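Local coordinates for protein thiamine monophosphate kinase (Aquifex aeolicus, PDB 1VQV) that catalyses the ATP-dependent phosphorylation of thiamine monophosphate to thiamine pyrophosphate, the active form of vitamin B1, and works as a homodimer, at residues S70-N75 with V130-E135; S160-E165 with N238-Y243; F266-E271 with L277-I282; F51-I56 with V94-R99. All coordinates share one frame; numbering follows the deposited sequence.

Contact 1. Residues S70-N75 with V130-E135; sequences SDVIAN and VFLVGE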
loop_
_atom_site.group_PDB
_atom_site.type_symbol
_atom_site.label_atom_id
_atom_site.label_comp_id
_atom_site.label_asym_id
_atom_site.label_seq_id
_atom_site.Cartn_x
_atom_site.Cartn_y
_atom_site.Cartn_z
ATOM N N SER B 70 -2.073 0.317 -15.094
ATOM C CA SER B 70 -1.845 1.345 -16.097
ATOM C C SER B 70 -0.558 2.131 -15.907
ATOM O O SER B 70 -0.050 2.721 -16.855
ATOM C CB SER B 70 -3.023 2.314 -16.139
ATOM O OG SER B 70 -4.126 1.713 -16.790
ATOM N N ASP B 71 -0.049 2.142 -14.678
ATOM C CA ASP B 71 1.188 2.832 -14.351
ATOM C C ASP B 71 2.370 1.928 -14.640
ATOM O O ASP B 71 3.388 2.381 -15.170
ATOM C CB ASP B 71 1.205 3.214 -12.883
ATOM C CG ASP B 71 0.164 4.236 -12.551
ATOM O OD1 ASP B 71 0.146 5.288 -13.232
ATOM O OD2 ASP B 71 -0.634 3.983 -11.615
ATOM N N VAL B 72 2.233 0.661 -14.256
ATOM C CA VAL B 72 3.262 -0.338 -14.502
ATOM C C VAL B 72 3.415 -0.476 -16.012
ATOM O O VAL B 72 4.520 -0.551 -16.535
ATOM C CB VAL B 72 2.867 -1.729 -13.952
ATOM C CG1 VAL B 72 3.908 -2.762 -14.358
ATOM C CG2 VAL B 72 2.726 -1.684 -12.435
ATOM N N ILE B 73 2.284 -0.509 -16.704
ATOM C CA ILE B 73 2.258 -0.658 -18.149
ATOM C C ILE B 73 2.935 0.499 -18.878
ATOM O O ILE B 73 3.688 0.288 -19.821
ATOM C CB ILE B 73 0.769 -0.873 -18.621
ATOM C CG1 ILE B 73 0.634 -2.285 -19.160
ATOM C CG2 ILE B 73 0.327 0.156 -19.656
ATOM C CD1 ILE B 73 1.229 -3.314 -18.230
ATOM N N ALA B 74 2.680 1.717 -18.414
ATOM C CA ALA B 74 3.252 2.917 -19.017
ATOM C C ALA B 74 4.765 2.983 -18.903
ATOM O O ALA B 74 5.395 3.801 -19.562
ATOM C CB ALA B 74 2.631 4.161 -18.389
ATOM N N ASN B 75 5.344 2.130 -18.065
ATOM C CA ASN B 75 6.791 2.108 -17.890
ATOM C C ASN B 75 7.436 0.870 -18.538
ATOM O O ASN B 75 8.617 0.585 -18.341
ATOM C CB ASN B 75 7.150 2.214 -16.393
ATOM C CG ASN B 75 6.884 3.612 -15.818
ATOM O OD1 ASN B 75 7.397 4.612 -16.317
ATOM N ND2 ASN B 75 6.087 3.678 -14.766
ATOM N N VAL B 130 -4.404 0.172 -2.903
ATOM C CA VAL B 130 -3.794 -0.949 -3.602
ATOM C C VAL B 130 -2.295 -0.785 -3.822
ATOM O O VAL B 130 -1.784 0.324 -4.037
ATOM C CB VAL B 130 -4.461 -1.151 -4.976
ATOM C CG1 VAL B 130 -4.889 -2.590 -5.143
ATOM C CG2 VAL B 130 -5.639 -0.210 -5.117
ATOM N N PHE B 131 -1.601 -1.914 -3.784
ATOM C CA PHE B 131 -0.162 -1.943 -3.968
ATOM C C PHE B 131 0.137 -2.954 -5.048
ATOM O O PHE B 131 -0.365 -4.070 -5.019
ATOM C CB PHE B 131 0.505 -2.356 -2.653
ATOM C CG PHE B 131 1.992 -2.614 -2.749
ATOM C CD1 PHE B 131 2.882 -1.600 -3.125
ATOM C CD2 PHE B 131 2.510 -3.858 -2.370
ATOM C CE1 PHE B 131 4.267 -1.821 -3.113
ATOM C CE2 PHE B 131 3.886 -4.090 -2.352
ATOM C CZ PHE B 131 4.768 -3.073 -2.721
ATOM N N LEU B 132 0.973 -2.570 -5.996
ATOM C CA LEU B 132 1.295 -3.473 -7.071
ATOM C C LEU B 132 2.757 -3.483 -7.426
ATOM O O LEU B 132 3.393 -2.436 -7.545
ATOM C CB LEU B 132 0.490 -3.101 -8.300
ATOM C CG LEU B 132 0.723 -3.955 -9.538
ATOM C CD1 LEU B 132 0.247 -5.364 -9.303
ATOM C CD2 LEU B 132 -0.031 -3.343 -10.691
ATOM N N VAL B 133 3.281 -4.686 -7.600
ATOM C CA VAL B 133 4.663 -4.844 -7.980
ATOM C C VAL B 133 4.719 -5.445 -9.370
ATOM O O VAL B 133 3.998 -6.401 -9.660
ATOM C CB VAL B 133 5.396 -5.764 -7.034
ATOM C CG1 VAL B 133 6.849 -5.856 -7.459
ATOM C CG2 VAL B 133 5.265 -5.248 -5.617
ATOM N N GLY B 134 5.570 -4.877 -10.226
ATOM C CA GLY B 134 5.716 -5.371 -11.589
ATOM C C GLY B 134 7.160 -5.373 -12.073
ATOM O O GLY B 134 7.917 -4.450 -11.798
ATOM N N GLU B 135 7.552 -6.409 -12.800
ATOM C CA GLU B 135 8.914 -6.508 -13.313
ATOM C C GLU B 135 9.049 -5.837 -14.692
ATOM O O GLU B 135 8.051 -5.592 -15.365
ATOM C CB GLU B 135 9.325 -7.983 -13.389
ATOM C CG GLU B 135 8.230 -8.867 -13.944
ATOM C CD GLU B 135 8.674 -10.302 -14.210
ATOM O OE1 GLU B 135 9.336 -10.899 -13.319
ATOM O OE2 GLU B 135 8.344 -10.834 -15.310
#
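Val72 and Leu132 meet methyl to methyl. CG2 of Val72 lies 3.7 Å from CD2 of Leu132, and the two side chains cross at about a right angle. Only one methyl of each residue makes this close approach. On Val72 the two methyls divide the work. CG1 stands opposite the backbone N (chi1 174°), which turns it to the other end of the contact, where it faces CA of Gly134 at 4.2 Å. CG2 is then left to face the leucine. The absence of a side chain at Gly134 matters here, because a CB on that residue would point at the helix and run into CG1 of Val72. The helix can therefore come close to the strand at this point, with the CA atoms of Val72 and Gly134 6.3 Å apart. All three touching residues are buried, and the contact between them is apolar. Val72 also packs on Asp27 and Leu132 on Thr41, both magnesium ligands. Phe131, next to Leu132 on the strand, stacks on Phe131 of the second subunit. The contact thus joins the C-terminal end of helix 57-73 to strand 127-136 of the four-stranded mixed sheet. This is helix-on-sheet packing within the PurM-like, AIR synthase-related N-terminal domain. It lies directly beside the magnesium site, to which the helix contributes Asp71.

Contact 2. Residues S160-E165 with N238-Y243; sequences SRAGLE and NELKMY. With PO4 (phosphate ion), chain E.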
loop_
_atom_site.group_PDB
_atom_site.type_symbol
_atom_site.label_atom_id
_atom_site.label_comp_id
_atom_site.label_asym_id
_atom_site.label_seq_id
_atom_site.Cartn_x
_atom_site.Cartn_y
_atom_site.Cartn_z
ATOM N N SER B 160 -13.295 9.511 -20.061
ATOM C CA SER B 160 -13.454 9.373 -18.615
ATOM C C SER B 160 -14.124 10.621 -17.999
ATOM O O SER B 160 -14.989 10.513 -17.136
ATOM C CB SER B 160 -12.079 9.108 -17.987
ATOM O OG SER B 160 -12.157 8.776 -16.614
ATOM N N ARG B 161 -13.751 11.805 -18.459
ATOM C CA ARG B 161 -14.336 13.031 -17.919
ATOM C C ARG B 161 -15.827 13.200 -18.186
ATOM O O ARG B 161 -16.570 13.672 -17.327
ATOM C CB ARG B 161 -13.600 14.257 -18.457
ATOM C CG ARG B 161 -14.320 15.566 -18.196
ATOM C CD ARG B 161 -13.402 16.739 -18.450
ATOM N NE ARG B 161 -14.139 17.975 -18.674
ATOM C CZ ARG B 161 -13.586 19.182 -18.651
ATOM N NH1 ARG B 161 -12.287 19.315 -18.408
ATOM N NH2 ARG B 161 -14.332 20.258 -18.877
ATOM N N ALA B 162 -16.256 12.850 -19.391
ATOM C CA ALA B 162 -17.657 12.974 -19.750
ATOM C C ALA B 162 -18.464 11.957 -18.931
ATOM O O ALA B 162 -19.601 12.230 -18.524
ATOM C CB ALA B 162 -17.839 12.739 -21.261
ATOM N N GLY B 163 -17.856 10.794 -18.685
ATOM C CA GLY B 163 -18.492 9.739 -17.910
ATOM C C GLY B 163 -18.698 10.102 -16.447
ATOM O O GLY B 163 -19.740 9.787 -15.865
ATOM N N LEU B 164 -17.711 10.756 -15.846
ATOM C CA LEU B 164 -17.814 11.170 -14.456
ATOM C C LEU B 164 -18.921 12.213 -14.322
ATOM O O LEU B 164 -19.658 12.245 -13.330
ATOM C CB LEU B 164 -16.484 11.758 -13.979
ATOM C CG LEU B 164 -16.499 12.419 -12.594
ATOM C CD1 LEU B 164 -17.052 11.443 -11.562
ATOM C CD2 LEU B 164 -15.086 12.868 -12.224
ATOM N N GLU B 165 -19.026 13.072 -15.329
ATOM C CA GLU B 165 -20.043 14.112 -15.339
ATOM C C GLU B 165 -21.420 13.486 -15.518
ATOM O O GLU B 165 -22.385 13.946 -14.907
ATOM C CB GLU B 165 -19.762 15.122 -16.453
ATOM C CG GLU B 165 -18.649 16.117 -16.132
ATOM C CD GLU B 165 -18.133 16.818 -17.377
ATOM O OE1 GLU B 165 -18.938 17.107 -18.277
ATOM O OE2 GLU B 165 -16.927 17.089 -17.459
ATOM N N ASN B 238 -16.399 8.776 -30.699
ATOM C CA ASN B 238 -17.746 9.076 -31.166
ATOM C C ASN B 238 -18.736 9.480 -30.067
ATOM O O ASN B 238 -19.539 10.392 -30.271
ATOM C CB ASN B 238 -18.286 7.885 -31.964
ATOM C CG ASN B 238 -17.721 7.831 -33.388
ATOM O OD1 ASN B 238 -16.526 7.547 -33.610
ATOM N ND2 ASN B 238 -18.580 8.117 -34.365
ATOM N N GLU B 239 -18.692 8.817 -28.914
ATOM C CA GLU B 239 -19.599 9.174 -27.833
ATOM C C GLU B 239 -19.197 10.486 -27.147
ATOM O O GLU B 239 -20.053 11.204 -26.626
ATOM C CB GLU B 239 -19.720 8.026 -26.824
ATOM C CG GLU B 239 -18.542 7.068 -26.757
ATOM C CD GLU B 239 -18.413 6.190 -27.988
ATOM O OE1 GLU B 239 -19.362 5.442 -28.320
ATOM O OE2 GLU B 239 -17.342 6.244 -28.620
ATOM N N LEU B 240 -17.904 10.811 -27.167
ATOM C CA LEU B 240 -17.460 12.065 -26.575
ATOM C C LEU B 240 -17.975 13.176 -27.485
ATOM O O LEU B 240 -18.378 14.251 -27.025
ATOM C CB LEU B 240 -15.937 12.151 -26.469
ATOM C CG LEU B 240 -15.471 13.509 -25.910
ATOM C CD1 LEU B 240 -16.113 13.744 -24.570
ATOM C CD2 LEU B 240 -13.965 13.547 -25.774
ATOM N N LYS B 241 -17.971 12.912 -28.785
ATOM C CA LYS B 241 -18.471 13.901 -29.732
ATOM C C LYS B 241 -19.953 14.140 -29.458
ATOM O O LYS B 241 -20.395 15.282 -29.285
ATOM C CB LYS B 241 -18.276 13.415 -31.165
ATOM C CG LYS B 241 -16.859 13.538 -31.615
ATOM C CD LYS B 241 -16.687 12.936 -32.975
ATOM C CE LYS B 241 -15.277 13.152 -33.485
ATOM N NZ LYS B 241 -15.200 12.546 -34.826
HETATM N N MSE B 242 -20.701 13.042 -29.415
HETATM C CA MSE B 242 -22.136 13.062 -29.158
HETATM C C MSE B 242 -22.428 13.699 -27.800
HETATM O O MSE B 242 -23.267 14.598 -27.689
HETATM C CB MSE B 242 -22.674 11.635 -29.218
HETATM C CG MSE B 242 -22.308 10.920 -30.516
HETATM SE SE MSE B 242 -23.032 9.111 -30.677
HETATM C CE MSE B 242 -21.448 8.032 -30.257
ATOM N N TYR B 243 -21.724 13.243 -26.769
ATOM C CA TYR B 243 -21.895 13.791 -25.435
ATOM C C TYR B 243 -21.765 15.309 -25.504
ATOM O O TYR B 243 -22.560 16.048 -24.921
ATOM C CB TYR B 243 -20.816 13.263 -24.501
ATOM C CG TYR B 243 -20.829 13.963 -23.174
ATOM C CD1 TYR B 243 -21.710 13.563 -22.161
ATOM C CD2 TYR B 243 -20.016 15.074 -22.946
ATOM C CE1 TYR B 243 -21.780 14.252 -20.961
ATOM C CE2 TYR B 243 -20.082 15.774 -21.743
ATOM C CZ TYR B 243 -20.967 15.352 -20.759
ATOM O OH TYR B 243 -21.038 16.027 -19.572
HETATM P P PO4 E . -15.010 4.828 -30.811
HETATM O O1 PO4 E . -15.223 5.773 -31.927
HETATM O O2 PO4 E . -13.605 4.369 -30.816
HETATM O O3 PO4 E . -15.296 5.500 -29.534
HETATM O O4 PO4 E . -15.917 3.666 -30.967
#
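Ala162 and Tyr243 make a CH-pi contact. CB of Ala162 sits over the centre of the tyrosine ring, 3.7 Å from the ring centroid and 14° off its normal. The same methyl makes an apolar contact with CD1 of Leu240 at 3.9 Å. One hydrogen bond links the two segments. Tyr243 OH donates to OE1 of Glu165 over 2.7 Å, arriving on the anti side and 26° out of the carboxylate plane. OE1 is gripped a second time by the hydroxyl of Tyr254. The other carboxylate oxygen, OE2, forms a salt bridge with NE of Arg161 one turn earlier, through a weak hydrogen bond of 3.2 Å. At the start of helix 238-246, the backbone N of Asn238 makes a weak hydrogen bond to a phosphate ion, probably from the crystallisation liquor. The axes of 160-165 and 238-243 run at 49° and come within 10.2 Å; these segments belong to helices 159-168 and 238-246. Tyr254 of helix 251-256 packs on Ala162, Leu240 and Tyr243, while Leu181 of helix 176-186 also touches Tyr243.

Contact 3. Residues F266-E271 with L277-I282; sequences FTHPKE and LDMTEI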
loop_
_atom_site.group_PDB
_atom_site.type_symbol
_atom_site.label_atom_id
_atom_site.label_comp_id
_atom_site.label_asym_id
_atom_site.label_seq_id
_atom_site.Cartn_x
_atom_site.Cartn_y
_atom_site.Cartn_z
ATOM N N PHE B 266 3.436 8.573 -25.105
ATOM C CA PHE B 266 4.812 8.157 -25.320
ATOM C C PHE B 266 5.448 8.851 -26.505
ATOM O O PHE B 266 4.775 9.546 -27.244
ATOM C CB PHE B 266 4.865 6.626 -25.505
ATOM C CG PHE B 266 3.968 6.087 -26.620
ATOM C CD1 PHE B 266 4.519 5.524 -27.773
ATOM C CD2 PHE B 266 2.576 6.116 -26.508
ATOM C CE1 PHE B 266 3.696 4.996 -28.794
ATOM C CE2 PHE B 266 1.754 5.593 -27.524
ATOM C CZ PHE B 266 2.321 5.034 -28.665
ATOM N N THR B 267 6.754 8.687 -26.680
ATOM C CA THR B 267 7.434 9.304 -27.809
ATOM C C THR B 267 8.488 8.397 -28.406
ATOM O O THR B 267 9.156 7.636 -27.701
ATOM C CB THR B 267 8.155 10.615 -27.447
ATOM O OG1 THR B 267 9.372 10.312 -26.761
ATOM C CG2 THR B 267 7.291 11.487 -26.590
ATOM N N HIS B 268 8.616 8.498 -29.726
ATOM C CA HIS B 268 9.598 7.762 -30.500
ATOM C C HIS B 268 9.530 8.172 -31.975
ATOM O O HIS B 268 8.577 8.829 -32.401
ATOM C CB HIS B 268 9.426 6.240 -30.314
ATOM C CG HIS B 268 8.111 5.689 -30.785
ATOM N ND1 HIS B 268 7.598 5.938 -32.039
ATOM C CD2 HIS B 268 7.276 4.785 -30.214
ATOM C CE1 HIS B 268 6.511 5.207 -32.224
ATOM N NE2 HIS B 268 6.297 4.498 -31.132
ATOM N N PRO B 269 10.568 7.832 -32.766
ATOM C CA PRO B 269 10.546 8.201 -34.189
ATOM C C PRO B 269 9.288 7.694 -34.921
ATOM O O PRO B 269 8.794 6.596 -34.649
ATOM C CB PRO B 269 11.859 7.607 -34.730
ATOM C CG PRO B 269 12.205 6.521 -33.744
ATOM C CD PRO B 269 11.815 7.122 -32.421
ATOM N N LYS B 270 8.777 8.508 -35.844
ATOM C CA LYS B 270 7.561 8.174 -36.587
ATOM C C LYS B 270 7.607 6.839 -37.314
ATOM O O LYS B 270 6.587 6.164 -37.471
ATOM C CB LYS B 270 7.245 9.276 -37.590
ATOM C CG LYS B 270 6.082 8.951 -38.475
ATOM C CD LYS B 270 5.649 10.177 -39.254
ATOM C CE LYS B 270 4.343 9.915 -40.005
ATOM N NZ LYS B 270 3.740 11.204 -40.426
ATOM N N GLU B 271 8.798 6.474 -37.762
ATOM C CA GLU B 271 9.014 5.228 -38.472
ATOM C C GLU B 271 8.484 3.996 -37.703
ATOM O O GLU B 271 8.120 2.981 -38.304
ATOM C CB GLU B 271 10.524 5.075 -38.770
ATOM C CG GLU B 271 11.451 6.144 -38.100
ATOM C CD GLU B 271 12.867 5.592 -37.754
ATOM O OE1 GLU B 271 12.933 4.484 -37.163
ATOM O OE2 GLU B 271 13.902 6.256 -38.054
ATOM N N LEU B 277 -1.883 -1.583 -33.262
ATOM C CA LEU B 277 -2.331 -0.698 -32.182
ATOM C C LEU B 277 -2.948 0.615 -32.657
ATOM O O LEU B 277 -2.432 1.251 -33.579
ATOM C CB LEU B 277 -1.162 -0.390 -31.245
ATOM C CG LEU B 277 -0.424 -1.599 -30.667
ATOM C CD1 LEU B 277 0.758 -1.130 -29.833
ATOM C CD2 LEU B 277 -1.385 -2.420 -29.826
ATOM N N ASP B 278 -4.042 1.016 -31.997
ATOM C CA ASP B 278 -4.778 2.253 -32.310
ATOM C C ASP B 278 -4.037 3.521 -31.908
ATOM O O ASP B 278 -4.606 4.500 -31.416
ATOM C CB ASP B 278 -6.174 2.238 -31.664
ATOM C CG ASP B 278 -6.135 2.266 -30.139
ATOM O OD1 ASP B 278 -7.100 1.784 -29.533
ATOM O OD2 ASP B 278 -5.174 2.773 -29.538
HETATM N N MSE B 279 -2.742 3.468 -32.157
HETATM C CA MSE B 279 -1.790 4.540 -31.893
HETATM C C MSE B 279 -2.136 5.796 -32.722
HETATM O O MSE B 279 -2.559 5.684 -33.870
HETATM C CB MSE B 279 -0.425 3.993 -32.290
HETATM C CG MSE B 279 0.774 4.684 -31.774
HETATM SE SE MSE B 279 2.259 3.629 -32.405
HETATM C CE MSE B 279 1.642 1.828 -31.963
ATOM N N THR B 280 -1.972 6.982 -32.144
ATOM C CA THR B 280 -2.270 8.232 -32.853
ATOM C C THR B 280 -1.222 9.315 -32.577
ATOM O O THR B 280 -1.016 9.721 -31.425
ATOM C CB THR B 280 -3.635 8.805 -32.439
ATOM O OG1 THR B 280 -4.657 7.828 -32.672
ATOM C CG2 THR B 280 -3.950 10.061 -33.230
ATOM N N GLU B 281 -0.554 9.785 -33.624
ATOM C CA GLU B 281 0.445 10.828 -33.450
ATOM C C GLU B 281 -0.274 12.172 -33.310
ATOM O O GLU B 281 -1.121 12.525 -34.122
ATOM C CB GLU B 281 1.390 10.871 -34.647
ATOM C CG GLU B 281 2.490 11.890 -34.466
ATOM C CD GLU B 281 3.027 12.405 -35.775
ATOM O OE1 GLU B 281 3.660 11.618 -36.519
ATOM O OE2 GLU B 281 2.804 13.606 -36.057
ATOM N N ILE B 282 0.080 12.933 -32.288
ATOM C CA ILE B 282 -0.591 14.199 -32.061
ATOM C C ILE B 282 0.309 15.425 -32.153
ATOM O O ILE B 282 -0.172 16.555 -32.236
ATOM C CB ILE B 282 -1.285 14.195 -30.685
ATOM C CG1 ILE B 282 -0.244 14.042 -29.580
ATOM C CG2 ILE B 282 -2.281 13.049 -30.611
ATOM C CD1 ILE B 282 -0.766 14.432 -28.227
#
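Met279, a selenomethionine, gives up the most surface here, and it lies against the edge of the Phe266 ring. Its CG is 3.5 Å from CZ of Phe266. Its SE sits close to the ring plane, 5.2 Å from the centroid, in a Met-aromatic contact. The two side chains cross at about a right angle. The bend at chi3 (-46°) sets CE aside, so SE and CG do the touching. SE is also at the edge of the His268 ring, 5.3 Å from its centroid. Phe266 sends its ring from between its backbone N and carbonyl carbon (chi1 55°), which brings CZ within reach of the methionine. Its ring also meets that of Phe152, with planes about 20° apart. A serine in place of Phe266 would probably leave CG and SE of Met279 without their aromatic edge and open a gap beside Phe152. Glu281 faces Lys270 at the outer end of the contact. OE1 of Glu281 and NZ of Lys270 form a long salt bridge of 3.9 Å, and the same oxygen lies 3.7 Å from CD of the lysine. The stronger ionic partner of Glu281 is Lys233, at OE2. The strands 263-268 and 280-286 flank strand 150-153, so these side chains meet across it. The chemistry is thus mainly apolar and selenium-aromatic, with a loose ion pair that probably contributes little beside the Lys233 bridge.

Contact 4. Residues F51-I56 with V94-R99; sequences FLRSYI and VSYVER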
loop_
_atom_site.group_PDB
_atom_site.type_symbol
_atom_site.label_atom_id
_atom_site.label_comp_id
_atom_site.label_asym_id
_atom_site.label_seq_id
_atom_site.Cartn_x
_atom_site.Cartn_y
_atom_site.Cartn_z
ATOM N N PHE B 51 -15.348 7.438 -6.090
ATOM C CA PHE B 51 -16.522 6.662 -6.457
ATOM C C PHE B 51 -17.595 6.821 -5.388
ATOM O O PHE B 51 -17.334 7.387 -4.329
ATOM C CB PHE B 51 -16.131 5.182 -6.598
ATOM C CG PHE B 51 -15.738 4.525 -5.303
ATOM C CD1 PHE B 51 -16.704 3.961 -4.478
ATOM C CD2 PHE B 51 -14.404 4.488 -4.894
ATOM C CE1 PHE B 51 -16.357 3.372 -3.267
ATOM C CE2 PHE B 51 -14.046 3.899 -3.681
ATOM C CZ PHE B 51 -15.029 3.341 -2.867
ATOM N N LEU B 52 -18.792 6.313 -5.673
ATOM C CA LEU B 52 -19.910 6.371 -4.739
ATOM C C LEU B 52 -20.290 4.960 -4.368
ATOM O O LEU B 52 -20.087 4.033 -5.162
ATOM C CB LEU B 52 -21.122 7.041 -5.372
ATOM C CG LEU B 52 -20.915 8.476 -5.830
ATOM C CD1 LEU B 52 -22.217 9.006 -6.394
ATOM C CD2 LEU B 52 -20.451 9.314 -4.673
ATOM N N ARG B 53 -20.863 4.793 -3.180
ATOM C CA ARG B 53 -21.267 3.468 -2.740
ATOM C C ARG B 53 -22.379 2.894 -3.604
ATOM O O ARG B 53 -22.732 1.723 -3.475
ATOM C CB ARG B 53 -21.724 3.490 -1.284
ATOM C CG ARG B 53 -21.951 2.084 -0.749
ATOM C CD ARG B 53 -22.133 2.051 0.750
ATOM N NE ARG B 53 -21.184 2.927 1.440
ATOM C CZ ARG B 53 -21.018 2.951 2.762
ATOM N NH1 ARG B 53 -21.736 2.138 3.534
ATOM N NH2 ARG B 53 -20.154 3.800 3.309
ATOM N N SER B 54 -22.930 3.710 -4.494
ATOM C CA SER B 54 -24.012 3.253 -5.356
ATOM C C SER B 54 -23.473 2.612 -6.626
ATOM O O SER B 54 -24.180 1.848 -7.288
ATOM C CB SER B 54 -24.957 4.421 -5.708
ATOM O OG SER B 54 -24.308 5.441 -6.449
ATOM N N TYR B 55 -22.229 2.935 -6.969
ATOM C CA TYR B 55 -21.615 2.359 -8.157
ATOM C C TYR B 55 -21.451 0.889 -7.850
ATOM O O TYR B 55 -21.115 0.533 -6.719
ATOM C CB TYR B 55 -20.221 2.941 -8.428
ATOM C CG TYR B 55 -20.162 4.423 -8.697
ATOM C CD1 TYR B 55 -21.327 5.180 -8.811
ATOM C CD2 TYR B 55 -18.934 5.079 -8.809
ATOM C CE1 TYR B 55 -21.274 6.548 -9.021
ATOM C CE2 TYR B 55 -18.868 6.455 -9.022
ATOM C CZ TYR B 55 -20.043 7.180 -9.120
ATOM O OH TYR B 55 -20.007 8.544 -9.267
ATOM N N ILE B 56 -21.694 0.043 -8.843
ATOM C CA ILE B 56 -21.539 -1.392 -8.668
ATOM C C ILE B 56 -20.144 -1.694 -8.114
ATOM O O ILE B 56 -19.131 -1.260 -8.660
ATOM C CB ILE B 56 -21.741 -2.146 -10.000
ATOM C CG1 ILE B 56 -20.860 -1.540 -11.092
ATOM C CG2 ILE B 56 -23.205 -2.091 -10.396
ATOM C CD1 ILE B 56 -20.829 -2.330 -12.394
ATOM N N VAL B 94 -21.971 -7.275 3.301
ATOM C CA VAL B 94 -20.932 -8.240 2.988
ATOM C C VAL B 94 -20.860 -8.476 1.484
ATOM O O VAL B 94 -19.793 -8.730 0.935
ATOM C CB VAL B 94 -21.203 -9.579 3.687
ATOM C CG1 VAL B 94 -20.199 -10.601 3.242
ATOM C CG2 VAL B 94 -21.156 -9.398 5.188
ATOM N N SER B 95 -22.016 -8.388 0.835
ATOM C CA SER B 95 -22.138 -8.598 -0.600
ATOM C C SER B 95 -21.329 -7.557 -1.365
ATOM O O SER B 95 -20.880 -7.808 -2.484
ATOM C CB SER B 95 -23.617 -8.541 -1.008
ATOM O OG SER B 95 -24.220 -7.323 -0.604
ATOM N N TYR B 96 -21.141 -6.394 -0.744
ATOM C CA TYR B 96 -20.374 -5.318 -1.357
ATOM C C TYR B 96 -18.931 -5.752 -1.480
ATOM O O TYR B 96 -18.312 -5.604 -2.518
ATOM C CB TYR B 96 -20.407 -4.042 -0.508
ATOM C CG TYR B 96 -19.735 -2.871 -1.193
ATOM C CD1 TYR B 96 -20.487 -1.942 -1.908
ATOM C CD2 TYR B 96 -18.347 -2.738 -1.198
ATOM C CE1 TYR B 96 -19.886 -0.911 -2.616
ATOM C CE2 TYR B 96 -17.731 -1.708 -1.911
ATOM C CZ TYR B 96 -18.508 -0.796 -2.621
ATOM O OH TYR B 96 -17.919 0.216 -3.351
ATOM N N VAL B 97 -18.400 -6.275 -0.388
ATOM C CA VAL B 97 -17.028 -6.733 -0.343
ATOM C C VAL B 97 -16.848 -7.921 -1.279
ATOM O O VAL B 97 -15.877 -7.979 -2.023
ATOM C CB VAL B 97 -16.639 -7.097 1.119
ATOM C CG1 VAL B 97 -15.286 -7.778 1.173
ATOM C CG2 VAL B 97 -16.613 -5.837 1.956
ATOM N N GLU B 98 -17.802 -8.850 -1.258
ATOM C CA GLU B 98 -17.737 -10.031 -2.117
ATOM C C GLU B 98 -17.726 -9.644 -3.604
ATOM O O GLU B 98 -17.003 -10.239 -4.405
ATOM C CB GLU B 98 -18.923 -10.967 -1.855
ATOM C CG GLU B 98 -18.640 -12.402 -2.303
ATOM C CD GLU B 98 -19.875 -13.308 -2.326
ATOM O OE1 GLU B 98 -20.576 -13.408 -1.285
ATOM O OE2 GLU B 98 -20.133 -13.930 -3.393
ATOM N N ARG B 99 -18.539 -8.654 -3.965
ATOM C CA ARG B 99 -18.609 -8.212 -5.344
ATOM C C ARG B 99 -17.376 -7.416 -5.711
ATOM O O ARG B 99 -16.945 -7.418 -6.863
ATOM C CB ARG B 99 -19.879 -7.402 -5.572
ATOM C CG ARG B 99 -21.107 -8.291 -5.657
ATOM C CD ARG B 99 -22.407 -7.512 -5.668
ATOM N NE ARG B 99 -23.550 -8.425 -5.670
ATOM C CZ ARG B 99 -24.300 -8.702 -6.735
ATOM N NH1 ARG B 99 -24.040 -8.125 -7.900
ATOM N NH2 ARG B 99 -25.306 -9.565 -6.636
#
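Tyr96 reaches from helix 94-111 to the loop, with its hydroxyl pointing at Phe51 and one ring edge beside Arg53. OH of Tyr96 lies 3.5 Å from CE1 of Phe51, and the two side chains come from opposite directions. Tyr96 holds CG opposite its backbone N (chi1 -174°), which carries the ring off the helix and across to the loop. Phe51 has its CG between the backbone N and the carbonyl carbon (chi1 68°), and this turns its ring to the tyrosine. At the edge of the tyrosine ring, CE1 of Tyr96 is 4.0 Å from the backbone O of Arg53 and 4.1 Å from CG of the same residue. The arginine chain then bends before its NH2 reaches Glu47, with which it forms a salt bridge. A glycine in place of Tyr96 would probably leave CE1 of Phe51 and CG of Arg53 without their partner from the helix. The loop itself makes a type I beta turn from Leu52 to Tyr55, and Ile56 then stands at the N-cap of helix 57-73. The arrangement is loop-on-helix packing in the PurM-like N-terminal domain. Segment 51-56 follows directly on His50, a substrate-binding residue.

Overall arrangement
Contacts 1 and 4 both lie in the PurM-like N-terminal domain, and their segments alternate along the chain. Helix 57-73 connects them: segment 51-56 of contact 4 lies just before its start and segment 70-75 of contact 1 covers its end, with the contact centres 24 Å apart. Contacts 2 and 3 follow in the later part of the chain. Contact 1 is closest to the magnesium sites, since it holds Asp71. Contact 3 is farther off, with the Phe266 side chain about 10 Å from those of Asp207 and Arg142, which bind magnesium and ATP. Contact 2 lies away from the known binding sites, yet its nearest atoms come within about 5 Å of contact 4. Contacts 3 and 4 are 38 Å apart between centres, on opposite sides of the chain's centre.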